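PDB 5L0L: LPG0439 HIT-related domain-containing protein from Legionella pneumophila subsp. pneumophila, which is of unknown function but carries a HIT-related domain, part of a probable membrane protein, and may act on nucleotide-like substrates as HIT relatives do. Local coordinates for residues R69-T72 with V73-R77; Q88-K92 with L93-V97; L183-F186 with K187-L190. All coordinates share one frame; numbering follows the deposited sequence. Where two conformers were deposited one is given.

Interaction 1 of 3, residues R69-T72 with V73-R77; sequences RPYT and VSEQR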
loop_
_atom_site.group_PDB
_atom_site.type_symbol
_atom_site.label_atom_id
_atom_site.label_comp_id
_atom_site.label_asym_id
_atom_site.label_seq_id
_atom_site.Cartn_x
_atom_site.Cartn_y
_atom_site.Cartn_z
ATOM N N ARG A 69 -12.540 14.655 1.912
ATOM C CA ARG A 69 -12.904 14.914 0.539
ATOM C C ARG A 69 -12.265 13.876 -0.364
ATOM O O ARG A 69 -11.282 13.216 0.055
ATOM C CB ARG A 69 -12.483 16.324 0.127
ATOM C CG ARG A 69 -10.988 16.622 0.154
ATOM C CD ARG A 69 -10.691 17.853 -0.705
ATOM N NE ARG A 69 -9.298 18.309 -0.671
ATOM C CZ ARG A 69 -8.309 17.829 -1.429
ATOM N NH1 ARG A 69 -8.519 16.812 -2.288
ATOM N NH2 ARG A 69 -7.096 18.385 -1.352
ATOM N N PRO A 70 -12.771 13.758 -1.595
ATOM C CA PRO A 70 -12.033 12.984 -2.567
ATOM C C PRO A 70 -10.651 13.566 -2.832
ATOM O O PRO A 70 -10.458 14.812 -2.811
ATOM C CB PRO A 70 -12.890 13.109 -3.861
ATOM C CG PRO A 70 -14.269 13.435 -3.376
ATOM C CD PRO A 70 -14.032 14.306 -2.173
ATOM N N TYR A 71 -9.722 12.672 -3.138
ATOM C CA TYR A 71 -8.370 13.057 -3.497
ATOM C C TYR A 71 -8.204 12.863 -4.993
ATOM O O TYR A 71 -8.712 11.911 -5.581
ATOM C CB TYR A 71 -7.301 12.274 -2.659
ATOM C CG TYR A 71 -7.471 12.605 -1.207
ATOM C CD1 TYR A 71 -7.132 13.863 -0.723
ATOM C CD2 TYR A 71 -8.057 11.704 -0.336
ATOM C CE1 TYR A 71 -7.370 14.209 0.593
ATOM C CE2 TYR A 71 -8.279 12.025 0.971
ATOM C CZ TYR A 71 -7.966 13.283 1.430
ATOM O OH TYR A 71 -8.224 13.593 2.739
ATOM N N THR A 72 -7.449 13.771 -5.580
ATOM C CA THR A 72 -7.184 13.740 -7.008
ATOM C C THR A 72 -6.124 12.707 -7.294
ATOM O O THR A 72 -5.370 12.306 -6.403
ATOM C CB THR A 72 -6.699 15.108 -7.528
ATOM O OG1 THR A 72 -5.379 15.392 -7.056
ATOM C CG2 THR A 72 -7.643 16.221 -7.086
ATOM N N VAL A 73 -6.048 12.312 -8.557
ATOM C CA VAL A 73 -4.998 11.400 -8.975
ATOM C C VAL A 73 -3.591 11.970 -8.704
ATOM O O VAL A 73 -2.701 11.210 -8.315
ATOM C CB VAL A 73 -5.165 10.930 -10.431
ATOM C CG1 VAL A 73 -4.949 12.058 -11.435
ATOM C CG2 VAL A 73 -4.224 9.783 -10.722
ATOM N N SER A 74 -3.381 13.282 -8.877
ATOM C CA SER A 74 -2.056 13.854 -8.557
ATOM C C SER A 74 -1.700 13.716 -7.071
ATOM O O SER A 74 -0.540 13.465 -6.738
ATOM C CB SER A 74 -1.967 15.329 -8.886
ATOM O OG SER A 74 -2.397 15.522 -10.215
ATOM N N GLU A 75 -2.687 13.930 -6.214
ATOM C CA GLU A 75 -2.487 13.810 -4.767
ATOM C C GLU A 75 -2.130 12.379 -4.389
ATOM O O GLU A 75 -1.179 12.146 -3.633
ATOM C CB GLU A 75 -3.734 14.324 -4.003
ATOM C CG GLU A 75 -3.910 15.844 -4.121
ATOM C CD GLU A 75 -5.253 16.398 -3.669
ATOM O OE1 GLU A 75 -6.267 15.660 -3.623
ATOM O OE2 GLU A 75 -5.286 17.597 -3.340
ATOM N N GLN A 76 -2.889 11.423 -4.918
ATOM C CA GLN A 76 -2.599 10.008 -4.690
ATOM C C GLN A 76 -1.240 9.601 -5.257
ATOM O O GLN A 76 -0.456 8.852 -4.629
ATOM C CB GLN A 76 -3.724 9.139 -5.280
ATOM C CG GLN A 76 -3.473 7.632 -5.152
ATOM C CD GLN A 76 -3.670 7.144 -3.719
ATOM O OE1 GLN A 76 -2.688 6.886 -2.954
ATOM N NE2 GLN A 76 -4.897 7.057 -3.324
ATOM N N ARG A 77 -0.955 10.074 -6.467
ATOM C CA ARG A 77 0.296 9.745 -7.100
ATOM C C ARG A 77 1.494 10.245 -6.280
ATOM O O ARG A 77 2.500 9.549 -6.157
ATOM C CB ARG A 77 0.359 10.323 -8.512
ATOM C CG ARG A 77 1.457 9.671 -9.305
ATOM C CD ARG A 77 1.734 10.403 -10.582
ATOM N NE ARG A 77 2.691 9.623 -11.355
ATOM C CZ ARG A 77 3.251 10.048 -12.470
ATOM N NH1 ARG A 77 4.100 9.247 -13.118
ATOM N NH2 ARG A 77 2.956 11.246 -12.934
#
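T72 and E75 face each other where an extended loop turns into helix 73-92: T72 keeps extended backbone angles, V73 is already helical, and Q76 N donates to T72 O at 3.0 Å to close the first turn. T72 is the N-cap. Its OG1, which chi1 of 70° sets between the backbone N and the carbonyl carbon, accepts from E75 N at 3.2 Å. The return bond runs from T72 N to E75 OE1 at 3.0 Å and completes a capping box, the reciprocal pairing that stops a helix start from fraying. The E75 chain, extended beyond CG, lies back along the loop, and its carboxylate is also held by R69. That arginine, extended from CG to NE, meets it end-on from the opposite direction, NH1 to OE1 at 2.9 Å and NH2 to OE2 at 2.8 Å, a two-pronged salt bridge with the two flat groups only 27° apart. OE1 thus takes two donors: R69 NH1 on its syn lone pair, and T72 N on the anti side, well out of the carboxylate plane. NH1 is shared as well, giving a second bond to P70 O at 2.8 Å, which ties the guanidinium to its own loop. Y71 turns an edge to the same oxygen, CD1 lying 3.5 Å from OE1, while its CE1 sits over one face of the guanidinium. R69, with the donors round the carboxylate, would probably help keep E75 ionised. Beyond the turn, Y55 on strand 51-58 bonds to OE2, and E75 also packs on Y35 of strand 35-41. The second subunit also reaches this turn, with E202 of that chain bonded to S74 OG and Y193 of that chain against V73.

Interaction 2 of 3, residues Q88-K92 with L93-V97; sequences QVYEK and LGLIV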
loop_
_atom_site.group_PDB
_atom_site.type_symbol
_atom_site.label_atom_id
_atom_site.label_comp_id
_atom_site.label_asym_id
_atom_site.label_seq_id
_atom_site.Cartn_x
_atom_site.Cartn_y
_atom_site.Cartn_z
ATOM N N GLN A 88 13.114 2.697 0.352
ATOM C CA GLN A 88 14.562 2.538 0.303
ATOM C C GLN A 88 15.233 2.686 1.666
ATOM O O GLN A 88 16.293 2.091 1.889
ATOM C CB GLN A 88 15.171 3.467 -0.751
ATOM C CG GLN A 88 14.569 3.223 -2.156
ATOM C CD GLN A 88 14.649 1.775 -2.590
ATOM O OE1 GLN A 88 15.745 1.251 -2.852
ATOM N NE2 GLN A 88 13.500 1.090 -2.621
ATOM N N VAL A 89 14.621 3.439 2.577
ATOM C CA VAL A 89 15.134 3.522 3.934
ATOM C C VAL A 89 14.993 2.155 4.637
ATOM O O VAL A 89 15.937 1.674 5.251
ATOM C CB VAL A 89 14.460 4.637 4.732
ATOM C CG1 VAL A 89 14.873 4.561 6.177
ATOM C CG2 VAL A 89 14.788 5.987 4.116
ATOM N N TYR A 90 13.821 1.504 4.515
ATOM C CA TYR A 90 13.644 0.174 5.082
ATOM C C TYR A 90 14.634 -0.829 4.475
ATOM O O TYR A 90 15.249 -1.636 5.187
ATOM C CB TYR A 90 12.188 -0.306 4.924
ATOM C CG TYR A 90 11.270 0.438 5.839
ATOM C CD1 TYR A 90 11.078 0.010 7.155
ATOM C CD2 TYR A 90 10.674 1.614 5.434
ATOM C CE1 TYR A 90 10.254 0.697 8.012
ATOM C CE2 TYR A 90 9.872 2.333 6.285
ATOM C CZ TYR A 90 9.654 1.881 7.571
ATOM O OH TYR A 90 8.846 2.605 8.413
ATOM N N GLU A 91 14.807 -0.753 3.157
ATOM C CA GLU A 91 15.752 -1.627 2.442
ATOM C C GLU A 91 17.177 -1.451 2.992
ATOM O O GLU A 91 17.851 -2.444 3.272
ATOM C CB GLU A 91 15.724 -1.335 0.924
ATOM C CG GLU A 91 16.483 -2.336 0.062
ATOM C CD GLU A 91 15.707 -3.624 -0.216
ATOM O OE1 GLU A 91 16.406 -4.669 -0.379
ATOM O OE2 GLU A 91 14.428 -3.602 -0.326
ATOM N N LYS A 92 17.614 -0.209 3.179
ATOM C CA LYS A 92 18.958 0.074 3.718
ATOM C C LYS A 92 19.167 -0.325 5.181
ATOM O O LYS A 92 20.296 -0.369 5.664
ATOM C CB LYS A 92 19.241 1.557 3.631
ATOM C CG LYS A 92 19.594 2.049 2.257
ATOM C CD LYS A 92 19.519 3.550 2.280
ATOM C CE LYS A 92 20.728 4.151 2.964
ATOM N NZ LYS A 92 20.617 5.605 2.937
ATOM N N LEU A 93 18.074 -0.500 5.904
ATOM C CA LEU A 93 18.085 -1.085 7.250
ATOM C C LEU A 93 18.083 -2.613 7.273
ATOM O O LEU A 93 18.278 -3.199 8.334
ATOM C CB LEU A 93 16.922 -0.549 8.084
ATOM C CG LEU A 93 16.971 0.926 8.429
ATOM C CD1 LEU A 93 15.622 1.392 8.931
ATOM C CD2 LEU A 93 18.090 1.195 9.461
ATOM N N GLY A 94 17.922 -3.255 6.116
ATOM C CA GLY A 94 17.920 -4.697 6.004
ATOM C C GLY A 94 16.570 -5.332 6.226
ATOM O O GLY A 94 16.489 -6.550 6.507
ATOM N N LEU A 95 15.505 -4.536 6.079
ATOM C CA LEU A 95 14.141 -5.007 6.357
ATOM C C LEU A 95 13.351 -5.291 5.095
ATOM O O LEU A 95 13.580 -4.662 4.044
ATOM C CB LEU A 95 13.410 -3.942 7.164
ATOM C CG LEU A 95 14.088 -3.635 8.514
ATOM C CD1 LEU A 95 13.537 -2.374 9.137
ATOM C CD2 LEU A 95 13.914 -4.826 9.436
ATOM N N ILE A 96 12.375 -6.190 5.216
ATOM C CA ILE A 96 11.366 -6.387 4.170
ATOM C C ILE A 96 10.389 -5.218 4.315
ATOM O O ILE A 96 9.940 -4.944 5.417
ATOM C CB ILE A 96 10.590 -7.688 4.412
ATOM C CG1 ILE A 96 11.485 -8.886 4.176
ATOM C CG2 ILE A 96 9.318 -7.731 3.545
ATOM C CD1 ILE A 96 10.894 -10.169 4.757
ATOM N N VAL A 97 10.035 -4.539 3.245
ATOM C CA VAL A 97 9.121 -3.401 3.401
ATOM C C VAL A 97 7.696 -3.866 3.140
ATOM O O VAL A 97 7.457 -4.680 2.237
ATOM C CB VAL A 97 9.501 -2.203 2.507
ATOM C CG1 VAL A 97 9.162 -2.451 1.086
ATOM C CG2 VAL A 97 8.801 -0.941 2.985
#
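Y90 meets L95 and V97 through two torsions: chi1 of -72° puts the Y90 ring beside its own backbone N, and chi1 of -60° does the same for the L95 branch. L95 CD1 consequently lies at the edge of the phenol, near its plane and 4.0 Å from Y90 CD1. V97 crosses the tyrosine at about a right angle, its CG2 reaching Y90 CB at 4.0 Å and approaching the ring obliquely. L93, four residues after V89, touches V89 CG1 with its CD1 at 4.3 Å. The backbone beneath them ends helix 73-92 in a Schellman motif. G94 takes a positive phi of 87°, where a side chain would press on the preceding carbonyl, and two amides turn back: L95 N to Y90 O at 3.0 Å and G94 N to E91 O, also 3.0 Å, the latter from above the carbonyl plane. L93 N adds a bond to V89 O and a weak one to Y90 O. The phenol hydroxyl is bonded to Y49 O, which fixes the far end of the ring, and its ring and that of F186 meet edge-to-face. Backbone polar bonds therefore make the turn: the carbonyls of V89, Y90 and E91 find their donors within it, so the chain can reverse into strand 96-101, while Y90 and L95, both buried, and V97 pack together beside the turn.

Interaction 3 of 3, residues L183-F186 with K187-L190; sequences LAMF and KLKL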
loop_
_atom_site.group_PDB
_atom_site.type_symbol
_atom_site.label_atom_id
_atom_site.label_comp_id
_atom_site.label_asym_id
_atom_site.label_seq_id
_atom_site.Cartn_x
_atom_site.Cartn_y
_atom_site.Cartn_z
ATOM N N LEU A 183 14.309 7.626 15.295
ATOM C CA LEU A 183 14.140 8.903 14.565
ATOM C C LEU A 183 15.444 9.368 13.949
ATOM O O LEU A 183 15.519 9.638 12.750
ATOM C CB LEU A 183 13.647 10.003 15.508
ATOM C CG LEU A 183 12.175 10.150 15.874
ATOM C CD1 LEU A 183 11.969 11.193 16.954
ATOM C CD2 LEU A 183 11.336 10.541 14.670
ATOM N N ALA A 184 16.487 9.428 14.770
ATOM C CA ALA A 184 17.804 9.862 14.290
ATOM C C ALA A 184 18.280 8.982 13.134
ATOM O O ALA A 184 18.825 9.503 12.148
ATOM C CB ALA A 184 18.810 9.848 15.449
HETATM N N MSE A 185 18.082 7.661 13.223
HETATM C CA MSE A 185 18.555 6.772 12.156
HETATM C C MSE A 185 17.724 6.895 10.904
HETATM O O MSE A 185 18.273 6.844 9.803
HETATM C CB MSE A 185 18.653 5.330 12.645
HETATM C CG MSE A 185 19.386 4.406 11.691
HETATM SE SE MSE A 185 21.242 4.972 11.338
HETATM C CE MSE A 185 22.107 4.350 12.892
ATOM N N PHE A 186 16.395 7.041 11.042
ATOM C CA PHE A 186 15.556 7.274 9.854
ATOM C C PHE A 186 15.987 8.555 9.132
ATOM O O PHE A 186 16.126 8.556 7.906
ATOM C CB PHE A 186 14.075 7.307 10.184
ATOM C CG PHE A 186 13.400 5.960 10.049
ATOM C CD1 PHE A 186 13.651 4.958 10.964
ATOM C CD2 PHE A 186 12.528 5.693 9.003
ATOM C CE1 PHE A 186 13.053 3.704 10.851
ATOM C CE2 PHE A 186 11.907 4.441 8.891
ATOM C CZ PHE A 186 12.167 3.451 9.820
ATOM N N LYS A 187 16.227 9.621 9.898
ATOM C CA LYS A 187 16.684 10.887 9.292
ATOM C C LYS A 187 18.016 10.727 8.551
ATOM O O LYS A 187 18.157 11.168 7.421
ATOM C CB LYS A 187 16.808 11.986 10.342
ATOM C CG LYS A 187 15.490 12.487 10.868
ATOM C CD LYS A 187 15.690 13.465 11.992
ATOM C CE LYS A 187 14.373 13.897 12.624
ATOM N NZ LYS A 187 14.585 14.815 13.775
ATOM N N LEU A 188 18.969 10.065 9.186
ATOM C CA LEU A 188 20.268 9.850 8.584
ATOM C C LEU A 188 20.191 8.997 7.324
ATOM O O LEU A 188 20.782 9.355 6.296
ATOM C CB LEU A 188 21.262 9.267 9.586
ATOM C CG LEU A 188 22.673 9.031 9.029
ATOM C CD1 LEU A 188 23.280 10.319 8.510
ATOM C CD2 LEU A 188 23.562 8.407 10.099
ATOM N N LYS A 189 19.464 7.876 7.385
ATOM C CA LYS A 189 19.378 7.005 6.223
ATOM C C LYS A 189 18.669 7.729 5.065
ATOM O O LYS A 189 19.064 7.585 3.920
ATOM C CB LYS A 189 18.687 5.673 6.552
ATOM C CG LYS A 189 19.471 4.758 7.490
ATOM C CD LYS A 189 20.836 4.420 6.976
ATOM C CE LYS A 189 21.586 3.364 7.788
ATOM N NZ LYS A 189 23.001 3.448 7.305
ATOM N N LEU A 190 17.657 8.518 5.372
ATOM C CA LEU A 190 16.971 9.287 4.340
ATOM C C LEU A 190 17.886 10.346 3.740
ATOM O O LEU A 190 17.963 10.491 2.504
ATOM C CB LEU A 190 15.704 9.918 4.905
ATOM C CG LEU A 190 14.890 10.790 3.940
ATOM C CD1 LEU A 190 14.487 10.037 2.696
ATOM C CD2 LEU A 190 13.700 11.367 4.682
#
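L183 O accepts from K187 N at 2.9 Å, the N-H pointing almost straight at it (169°), and this bond opens a run of four consecutive i to i+4 bonds of a regular alpha-helix. K189 N to M185 O matches it at 2.9 Å, while L188 N to A184 O and L190 N to F186 O are each 3.0 Å long. The aliphatic part of K187 stays close to the same carbonyl: with chi1 at -71° its CG lies 3.4 Å from L183 O, and the chain then runs out fully extended until NZ bonds to H212 O. K189 begins alike, CG coming 3.3 Å from M185 O, but it bends at chi2. That bend lays the lysine alongside M185, a selenomethionine, the two side chains pointing the same way, and its CE meets the selenium, SE, at 3.9 Å. The selenomethionine chain, itself bent twice, also brings SE to 4.3 Å from L188 CD2, a looser apolar touch. A184 and L188 are exposed, M185 and K189 partly so. F186 and L190, one turn apart, are buried instead, and L190 CB rests 3.3 Å from F186 O. Helix 176-194 is therefore amphipathic here. Its inner side lies against helix 73-92, where F186, K189 and L190 all pack on V89, and against one end of the six-stranded antiparallel sheet, its outermost strand 207-211 and the neighbouring 25-31, with L183, F186 and K187 on I26 of strand 25-31 and L190 on V209 and I211 of strand 207-211.

Helix 73-92 is framed by interactions 1 and 2, one capping its start and the other its end, with centres 27 Å apart and no direct touch. Their chemistry differs accordingly: the first relies on charged and polar side chains beside the second subunit, the second on backbone bonds roofed by apolar groups. Interaction 3, on helix 176-194, is an uninterrupted helical stretch with one buried and one exposed side. It joins interaction 2 directly: K92 NZ bonds to K189 O. All three are partly buried, each mixing covered residues with more exposed ones. The second subunit reaches interactions 1 and 2, whereas the segments of interaction 3 touch no other chain of the assembly.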